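Local coordinates for type IV pilus biogenesis protein PilB (PDB 7B7P) that serves as a minor pilin of type IV pili with a direct role in adhesion, probably through its metal-binding von Willebrand factor A-like module, at residues 219-224 against 253-258; 287-292 against 330-335; 317-322 against 347-352. All coordinates share one frame; numbering follows the deposited sequence.

How the contacts relate
Following the chain from the N terminus, contact 1 comes first: the segment 219-224, a turn between strands, meets 253-258, which leads into helix 258-270, closing a loop that includes helix 238-245. Only after it has closed does contact 2 open, at 287-292, whose partner strand 332-335 returns after an excursion containing strands 302-305 and 311-314. Contact 3 starts inside that excursion, at 317-322, and ends beyond it on helix 341-358, so contacts 2 and 3 cross. Asn288 OD1 accepts a hydrogen bond from Thr256 N, joining contacts 1 and 2; the Arg331-Asp320 salt bridge and the Ser347-Ala289 hydrogen bond join contacts 2 and 3. Together they tie the metal-site loops to the small antiparallel sheet and its flanking helix.

Contact 1 (219-224 against 253-258); sequences FSTSAK and DGVTNP
Phe219 and Pro258 form the dense end of this contact, where Pro258 CA sits over one face of the phenyl ring, 4.0 Å from its centroid, in a CH-pi contact. Thr256 CG2 reaches the ring edge, 3.9 Å from Phe219 CE1; with carbon atoms over its face and at its edge, the buried ring of a phenylalanine suits this corner. Beside it, Asn257 points its amide at the turn: with CG anti to the backbone N (chi1 -171°), ND2 donates to Thr221 O at 3.2 Å, and the acceptor lies close to the amide plane. Its OD1 takes the backbone N of Asp260, making Asn257 the N-cap of helix 258-270. The von Willebrand factor A fold gathers its MIDAS loops at this end of the sheet, and the Thr256 side chain lies about 3 Å from a bound magnesium ion. Toward solvent the residues are only partly buried, yet Thr221 OG1 accepts a nearly straight bond from Val255 N at 3.0 Å. Gly254 suits its place because a CB there would collide with Thr221 OG1 and Ser220 OG, and at its backbone angles (phi 100°) would also press against the preceding carbonyl. Farther out, Ser220 OG makes a weak hydrogen bond to Asp253 O, while Asp253 itself is exposed.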
loop_
_atom_site.group_PDB
_atom_site.type_symbol
_atom_site.label_atom_id
_atom_site.label_comp_id
_atom_site.label_asym_id
_atom_site.label_seq_id
_atom_site.Cartn_x
_atom_site.Cartn_y
_atom_site.Cartn_z
ATOM N N PHE A 219 -18.136 12.312 -0.093
ATOM C CA PHE A 219 -18.002 13.627 0.504
ATOM C C PHE A 219 -18.186 14.658 -0.583
ATOM O O PHE A 219 -17.776 14.455 -1.728
ATOM C CB PHE A 219 -16.641 13.833 1.215
ATOM C CG PHE A 219 -15.463 14.000 0.272
ATOM C CD1 PHE A 219 -15.094 15.258 -0.181
ATOM C CD2 PHE A 219 -14.714 12.891 -0.132
ATOM C CE1 PHE A 219 -14.020 15.419 -1.044
ATOM C CE2 PHE A 219 -13.622 13.035 -0.985
ATOM C CZ PHE A 219 -13.274 14.300 -1.440
ATOM N N SER A 220 -18.819 15.755 -0.211
ATOM C CA SER A 220 -18.838 16.933 -1.046
ATOM C C SER A 220 -18.803 18.128 -0.115
ATOM O O SER A 220 -17.763 18.410 0.491
ATOM C CB SER A 220 -20.065 16.948 -1.961
ATOM O OG SER A 220 -21.260 16.874 -1.204
ATOM N N THR A 221 -19.915 18.859 -0.022
ATOM C CA THR A 221 -20.015 19.913 0.978
ATOM C C THR A 221 -19.710 19.361 2.368
ATOM O O THR A 221 -19.060 20.018 3.189
ATOM C CB THR A 221 -21.404 20.540 0.910
ATOM O OG1 THR A 221 -21.555 21.191 -0.362
ATOM C CG2 THR A 221 -21.599 21.581 2.027
ATOM N N SER A 222 -20.127 18.132 2.622
ATOM C CA SER A 222 -19.767 17.428 3.832
ATOM C C SER A 222 -19.864 15.940 3.513
ATOM O O SER A 222 -20.278 15.549 2.422
ATOM C CB SER A 222 -20.655 17.874 5.002
ATOM O OG SER A 222 -21.888 17.197 4.974
ATOM N N ALA A 223 -19.452 15.114 4.459
ATOM C CA ALA A 223 -19.261 13.698 4.187
ATOM C C ALA A 223 -20.502 12.901 4.580
ATOM O O ALA A 223 -21.308 13.326 5.410
ATOM C CB ALA A 223 -18.018 13.162 4.927
ATOM N N LYS A 224 -20.631 11.722 3.973
ATOM C CA LYS A 224 -21.731 10.803 4.222
ATOM C C LYS A 224 -21.225 9.374 4.042
ATOM O O LYS A 224 -20.393 9.105 3.167
ATOM C CB LYS A 224 -22.916 11.086 3.282
ATOM C CG LYS A 224 -24.004 10.016 3.312
ATOM C CD LYS A 224 -24.723 9.824 1.956
ATOM C CE LYS A 224 -26.109 9.172 2.177
ATOM N NZ LYS A 224 -26.870 8.947 0.919
ATOM N N ASP A 253 -23.270 16.588 -6.314
ATOM C CA ASP A 253 -23.842 17.812 -5.748
ATOM C C ASP A 253 -22.958 18.357 -4.619
ATOM O O ASP A 253 -22.417 17.575 -3.834
ATOM C CB ASP A 253 -25.260 17.558 -5.220
ATOM C CG ASP A 253 -25.944 18.828 -4.756
ATOM O OD1 ASP A 253 -26.172 19.735 -5.594
ATOM O OD2 ASP A 253 -26.251 18.921 -3.543
ATOM N N GLY A 254 -22.801 19.678 -4.531
ATOM C CA GLY A 254 -22.015 20.298 -3.469
ATOM C C GLY A 254 -20.607 20.710 -3.881
ATOM O O GLY A 254 -20.211 20.660 -5.050
ATOM N N VAL A 255 -19.838 21.133 -2.872
ATOM C CA VAL A 255 -18.448 21.556 -3.044
ATOM C C VAL A 255 -17.509 20.443 -2.567
ATOM O O VAL A 255 -17.900 19.278 -2.509
ATOM C CB VAL A 255 -18.195 22.883 -2.303
ATOM C CG1 VAL A 255 -18.828 24.032 -3.071
ATOM C CG2 VAL A 255 -18.748 22.812 -0.872
ATOM N N THR A 256 -16.263 20.775 -2.230
ATOM C CA THR A 256 -15.226 19.765 -2.015
ATOM C C THR A 256 -14.618 19.938 -0.624
ATOM O O THR A 256 -13.829 20.858 -0.395
ATOM C CB THR A 256 -14.162 19.860 -3.122
ATOM O OG1 THR A 256 -14.809 19.793 -4.403
ATOM C CG2 THR A 256 -13.127 18.721 -3.018
ATOM N N ASN A 257 -14.962 19.033 0.294
ATOM C CA ASN A 257 -14.559 19.094 1.700
ATOM C C ASN A 257 -13.822 17.795 2.010
ATOM O O ASN A 257 -14.354 16.908 2.691
ATOM C CB ASN A 257 -15.772 19.286 2.613
ATOM C CG ASN A 257 -15.397 19.578 4.084
ATOM O OD1 ASN A 257 -14.264 19.346 4.502
ATOM N ND2 ASN A 257 -16.364 20.091 4.866
ATOM N N PRO A 258 -12.600 17.639 1.504
ATOM C CA PRO A 258 -11.892 16.364 1.693
ATOM C C PRO A 258 -11.581 16.048 3.152
ATOM O O PRO A 258 -11.587 14.870 3.544
ATOM C CB PRO A 258 -10.613 16.549 0.854
ATOM C CG PRO A 258 -10.382 18.025 0.835
ATOM C CD PRO A 258 -11.752 18.663 0.852
#

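Contact 2 (287-292 against 330-335); sequences PNAYLV and SRLGYD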
loop_
_atom_site.group_PDB
_atom_site.type_symbol
_atom_site.label_atom_id
_atom_site.label_comp_id
_atom_site.label_asym_id
_atom_site.label_seq_id
_atom_site.Cartn_x
_atom_site.Cartn_y
_atom_site.Cartn_z
ATOM N N PRO A 287 -9.673 21.817 -3.117
ATOM C CA PRO A 287 -10.310 21.925 -1.796
ATOM C C PRO A 287 -10.868 23.320 -1.553
ATOM O O PRO A 287 -10.185 24.328 -1.737
ATOM C CB PRO A 287 -9.163 21.604 -0.831
ATOM C CG PRO A 287 -8.233 20.759 -1.618
ATOM C CD PRO A 287 -8.295 21.305 -3.029
ATOM N N ASN A 288 -12.134 23.381 -1.151
ATOM C CA ASN A 288 -12.744 24.696 -0.977
ATOM C C ASN A 288 -13.789 24.700 0.130
ATOM O O ASN A 288 -14.679 25.556 0.108
ATOM C CB ASN A 288 -13.421 25.192 -2.300
ATOM C CG ASN A 288 -14.545 24.272 -2.758
ATOM O OD1 ASN A 288 -14.763 23.179 -2.202
ATOM N ND2 ASN A 288 -15.293 24.726 -3.743
ATOM N N ALA A 289 -13.743 23.745 1.060
ATOM C CA ALA A 289 -14.714 23.693 2.140
ATOM C C ALA A 289 -14.085 23.008 3.350
ATOM O O ALA A 289 -13.181 22.178 3.216
ATOM C CB ALA A 289 -15.999 22.971 1.686
ATOM N N TYR A 290 -14.582 23.358 4.534
ATOM C CA TYR A 290 -14.126 22.765 5.791
ATOM C C TYR A 290 -15.228 22.976 6.817
ATOM O O TYR A 290 -16.124 23.800 6.621
ATOM C CB TYR A 290 -12.781 23.367 6.260
ATOM C CG TYR A 290 -12.810 24.904 6.375
ATOM C CD1 TYR A 290 -12.536 25.717 5.276
ATOM C CD2 TYR A 290 -13.132 25.528 7.581
ATOM C CE1 TYR A 290 -12.582 27.104 5.377
ATOM C CE2 TYR A 290 -13.178 26.890 7.691
ATOM C CZ TYR A 290 -12.916 27.683 6.595
ATOM O OH TYR A 290 -12.975 29.060 6.715
ATOM N N LEU A 291 -15.188 22.190 7.892
ATOM C CA LEU A 291 -16.123 22.341 9.003
ATOM C C LEU A 291 -15.400 22.907 10.215
ATOM O O LEU A 291 -14.251 22.549 10.477
ATOM C CB LEU A 291 -16.779 21.010 9.368
ATOM C CG LEU A 291 -17.714 20.524 8.265
ATOM C CD1 LEU A 291 -18.339 19.186 8.596
ATOM C CD2 LEU A 291 -18.768 21.565 8.028
ATOM N N VAL A 292 -16.070 23.801 10.957
ATOM C CA VAL A 292 -15.498 24.297 12.199
ATOM C C VAL A 292 -16.225 23.664 13.378
ATOM O O VAL A 292 -17.366 23.211 13.290
ATOM C CB VAL A 292 -15.490 25.839 12.303
ATOM C CG1 VAL A 292 -14.614 26.428 11.211
ATOM C CG2 VAL A 292 -16.914 26.428 12.290
ATOM N N SER A 330 -24.207 26.337 9.576
ATOM C CA SER A 330 -23.516 27.409 10.282
ATOM C C SER A 330 -22.053 27.077 10.564
ATOM O O SER A 330 -21.266 27.981 10.860
ATOM C CB SER A 330 -24.231 27.730 11.595
ATOM O OG SER A 330 -24.512 26.538 12.293
ATOM N N ARG A 331 -21.654 25.813 10.493
ATOM C CA ARG A 331 -20.264 25.490 10.780
ATOM C C ARG A 331 -19.402 25.358 9.521
ATOM O O ARG A 331 -18.224 24.985 9.621
ATOM C CB ARG A 331 -20.213 24.237 11.640
ATOM C CG ARG A 331 -20.809 24.515 13.018
ATOM C CD ARG A 331 -20.493 23.450 14.036
ATOM N NE ARG A 331 -21.173 22.207 13.724
ATOM C CZ ARG A 331 -20.599 21.173 13.095
ATOM N NH1 ARG A 331 -19.320 21.222 12.711
ATOM N NH2 ARG A 331 -21.284 20.066 12.881
ATOM N N LEU A 332 -19.933 25.739 8.356
ATOM C CA LEU A 332 -19.332 25.432 7.067
ATOM C C LEU A 332 -18.535 26.627 6.577
ATOM O O LEU A 332 -19.084 27.713 6.387
ATOM C CB LEU A 332 -20.402 25.055 6.035
ATOM C CG LEU A 332 -19.891 24.711 4.627
ATOM C CD1 LEU A 332 -19.151 23.378 4.629
ATOM C CD2 LEU A 332 -21.019 24.677 3.581
ATOM N N GLY A 333 -17.237 26.430 6.375
ATOM C CA GLY A 333 -16.457 27.356 5.570
ATOM C C GLY A 333 -16.455 26.848 4.139
ATOM O O GLY A 333 -16.360 25.648 3.899
ATOM N N TYR A 334 -16.600 27.767 3.182
ATOM C CA TYR A 334 -16.604 27.352 1.783
ATOM C C TYR A 334 -16.451 28.548 0.862
ATOM O O TYR A 334 -16.770 29.679 1.226
ATOM C CB TYR A 334 -17.873 26.607 1.417
ATOM C CG TYR A 334 -19.094 27.475 1.435
ATOM C CD1 TYR A 334 -19.711 27.793 2.643
ATOM C CD2 TYR A 334 -19.645 27.962 0.260
ATOM C CE1 TYR A 334 -20.856 28.587 2.687
ATOM C CE2 TYR A 334 -20.796 28.755 0.284
ATOM C CZ TYR A 334 -21.393 29.066 1.513
ATOM O OH TYR A 334 -22.526 29.841 1.589
ATOM N N ASP A 335 -16.000 28.259 -0.359
ATOM C CA ASP A 335 -15.857 29.238 -1.432
ATOM C C ASP A 335 -16.348 28.582 -2.726
ATOM O O ASP A 335 -15.672 27.705 -3.286
ATOM C CB ASP A 335 -14.406 29.692 -1.545
ATOM C CG ASP A 335 -14.130 30.477 -2.799
ATOM O OD1 ASP A 335 -15.090 31.002 -3.379
ATOM O OD2 ASP A 335 -12.942 30.613 -3.176
#
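Tyr290 and Gly333 form a hydrogen-bonded pair at the middle of two antiparallel strands, with Tyr290 N bonded to Gly333 O at 3.0 Å and Gly333 N to Tyr290 O at 2.9 Å. Asp335 N to Asn288 O and Val292 N to Arg331 O extend the ladder, which makes 289-291 an outer strand of a four-stranded antiparallel sheet continuing through 332-335, 311-314 and 302-305. Two side chains add polar bonds at its ends. Asn288 ND2 gives a weak hydrogen bond to Asp335 O, while its OD1 accepts from Thr256 N. At the other end Arg331, bent at chi3 (-69°), curls back so that NH1 reaches Val292 O at 2.8 Å, with the oxygen at the guanidinium edge. The aromatic contact lies on the Tyr290 side of the sheet, where Gly333 CA rests 3.7 Å above the ring plane, offset toward its rim. Glycine suits this place, since a CB would point straight into the ring. Apolar packing occupies the opposite face: Leu291 CD2 meets Leu332 CD1 at 3.9 Å, and Ala289 CB meets Tyr334 CB at 4.1 Å. Arg331 is buried, and its bonds to two carbonyl oxygens, of Val292 and Gly326, and to the Asp320 carboxylate probably offset the cost of desolvating its charge.

Contact 3 (317-322 against 347-352); sequences PIYDLS and SIAYAG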
loop_
_atom_site.group_PDB
_atom_site.type_symbol
_atom_site.label_atom_id
_atom_site.label_comp_id
_atom_site.label_asym_id
_atom_site.label_seq_id
_atom_site.Cartn_x
_atom_site.Cartn_y
_atom_site.Cartn_z
ATOM N N PRO A 317 -10.306 29.673 12.272
ATOM C CA PRO A 317 -10.985 28.374 12.237
ATOM C C PRO A 317 -10.557 27.503 13.402
ATOM O O PRO A 317 -9.382 27.424 13.749
ATOM C CB PRO A 317 -10.540 27.764 10.903
ATOM C CG PRO A 317 -9.874 28.885 10.155
ATOM C CD PRO A 317 -9.322 29.810 11.188
ATOM N N ILE A 318 -11.518 26.844 14.012
ATOM C CA ILE A 318 -11.233 25.734 14.893
ATOM C C ILE A 318 -11.897 24.550 14.227
ATOM O O ILE A 318 -13.134 24.481 14.146
ATOM C CB ILE A 318 -11.751 25.973 16.314
ATOM C CG1 ILE A 318 -11.119 27.259 16.863
ATOM C CG2 ILE A 318 -11.440 24.798 17.198
ATOM C CD1 ILE A 318 -11.851 27.856 18.009
ATOM N N TYR A 319 -11.085 23.653 13.687
ATOM C CA TYR A 319 -11.633 22.593 12.868
ATOM C C TYR A 319 -12.510 21.667 13.694
ATOM O O TYR A 319 -12.265 21.427 14.874
ATOM C CB TYR A 319 -10.505 21.840 12.175
ATOM C CG TYR A 319 -9.812 22.778 11.218
ATOM C CD1 TYR A 319 -10.523 23.401 10.199
ATOM C CD2 TYR A 319 -8.473 23.082 11.360
ATOM C CE1 TYR A 319 -9.907 24.293 9.343
ATOM C CE2 TYR A 319 -7.838 23.972 10.503
ATOM C CZ TYR A 319 -8.559 24.570 9.506
ATOM O OH TYR A 319 -7.927 25.450 8.679
ATOM N N ASP A 320 -13.568 21.178 13.057
ATOM C CA ASP A 320 -14.402 20.127 13.610
ATOM C C ASP A 320 -13.671 18.797 13.567
ATOM O O ASP A 320 -13.754 18.047 12.581
ATOM C CB ASP A 320 -15.716 20.033 12.828
ATOM C CG ASP A 320 -16.710 19.070 13.458
ATOM O OD1 ASP A 320 -16.429 18.501 14.532
ATOM O OD2 ASP A 320 -17.771 18.859 12.851
ATOM N N LEU A 321 -12.955 18.503 14.639
ATOM C CA LEU A 321 -12.255 17.246 14.838
ATOM C C LEU A 321 -13.007 16.285 15.753
ATOM O O LEU A 321 -12.388 15.404 16.349
ATOM C CB LEU A 321 -10.879 17.529 15.419
ATOM C CG LEU A 321 -10.109 18.528 14.582
ATOM C CD1 LEU A 321 -8.745 18.759 15.246
ATOM C CD2 LEU A 321 -9.967 17.960 13.151
ATOM N N SER A 322 -14.313 16.447 15.911
ATOM C CA SER A 322 -15.009 15.596 16.863
ATOM C C SER A 322 -15.173 14.174 16.306
ATOM O O SER A 322 -15.364 13.981 15.105
ATOM C CB SER A 322 -16.389 16.167 17.199
ATOM O OG SER A 322 -17.181 15.153 17.816
ATOM N N SER A 347 -9.052 24.607 3.915
ATOM C CA SER A 347 -9.606 23.318 3.518
ATOM C C SER A 347 -8.539 22.230 3.513
ATOM O O SER A 347 -8.808 21.079 3.884
ATOM C CB SER A 347 -10.265 23.453 2.147
ATOM O OG SER A 347 -10.885 22.236 1.793
ATOM N N ILE A 348 -7.334 22.569 3.068
ATOM C CA ILE A 348 -6.252 21.599 3.051
ATOM C C ILE A 348 -5.772 21.322 4.470
ATOM O O ILE A 348 -5.463 20.180 4.822
ATOM C CB ILE A 348 -5.120 22.110 2.136
ATOM C CG1 ILE A 348 -5.563 22.032 0.669
ATOM C CG2 ILE A 348 -3.830 21.318 2.341
ATOM C CD1 ILE A 348 -4.601 22.680 -0.314
ATOM N N ALA A 349 -5.700 22.362 5.307
ATOM C CA ALA A 349 -5.240 22.184 6.682
ATOM C C ALA A 349 -6.216 21.348 7.494
ATOM O O ALA A 349 -5.798 20.592 8.378
ATOM C CB ALA A 349 -5.027 23.543 7.365
ATOM N N TYR A 350 -7.513 21.473 7.214
ATOM C CA TYR A 350 -8.509 20.638 7.884
ATOM C C TYR A 350 -8.181 19.167 7.701
ATOM O O TYR A 350 -8.216 18.382 8.652
ATOM C CB TYR A 350 -9.903 20.957 7.330
ATOM C CG TYR A 350 -11.048 20.190 7.971
ATOM C CD1 TYR A 350 -10.989 19.816 9.293
ATOM C CD2 TYR A 350 -12.216 19.887 7.256
ATOM C CE1 TYR A 350 -12.006 19.147 9.896
ATOM C CE2 TYR A 350 -13.261 19.230 7.854
ATOM C CZ TYR A 350 -13.150 18.867 9.192
ATOM O OH TYR A 350 -14.165 18.197 9.833
ATOM N N ALA A 351 -7.850 18.779 6.468
ATOM C CA ALA A 351 -7.523 17.390 6.185
ATOM C C ALA A 351 -6.260 16.961 6.931
ATOM O O ALA A 351 -6.146 15.816 7.378
ATOM C CB ALA A 351 -7.370 17.209 4.675
ATOM N N GLY A 352 -5.300 17.866 7.080
ATOM C CA GLY A 352 -4.129 17.536 7.865
ATOM C C GLY A 352 -4.449 17.384 9.344
ATOM O O GLY A 352 -3.945 16.473 10.007
#
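The rings of Tyr319 and Tyr350 lie nearly parallel, their planes 23° apart, but are displaced so far that little of one ring lies over the other, with centroids 5.4 Å apart. Over the centre of one Tyr319 face stands not the partner ring but Tyr350 CA, 4.0 Å from the centroid in a CH-pi contact. Tyr350 CD1 instead packs against Tyr319 CB at 3.6 Å. At the edge of the Tyr350 ring, in its plane, lies Asp320 O, which accepts a 2.8 Å hydrogen bond from Tyr350 OH. A trans first torsion (chi1 -178°) carries the ring out from the helix to the loop, where tyrosine supplies both an apolar ring and a side chain long enough for its hydroxyl to reach a backbone carbonyl. Leu321 CD2 adds an apolar touch at the ring edge, 4.0 Å from Tyr350 CE1, while the methyl of Ala349 packs against Tyr319 OH, CB to OH 3.7 Å. The loop is shaped locally by an Asx turn, Asp320 OD1 accepting from Ser322 N, its other oxygen being held by Arg331. Tyr350 sits where helix 341-358 and this loop, which leads from strand 311-314 to strand 332-335, meet Asp260 and Arg263 of helix 258-270 and Tyr290 and Leu291 of strand 289-291.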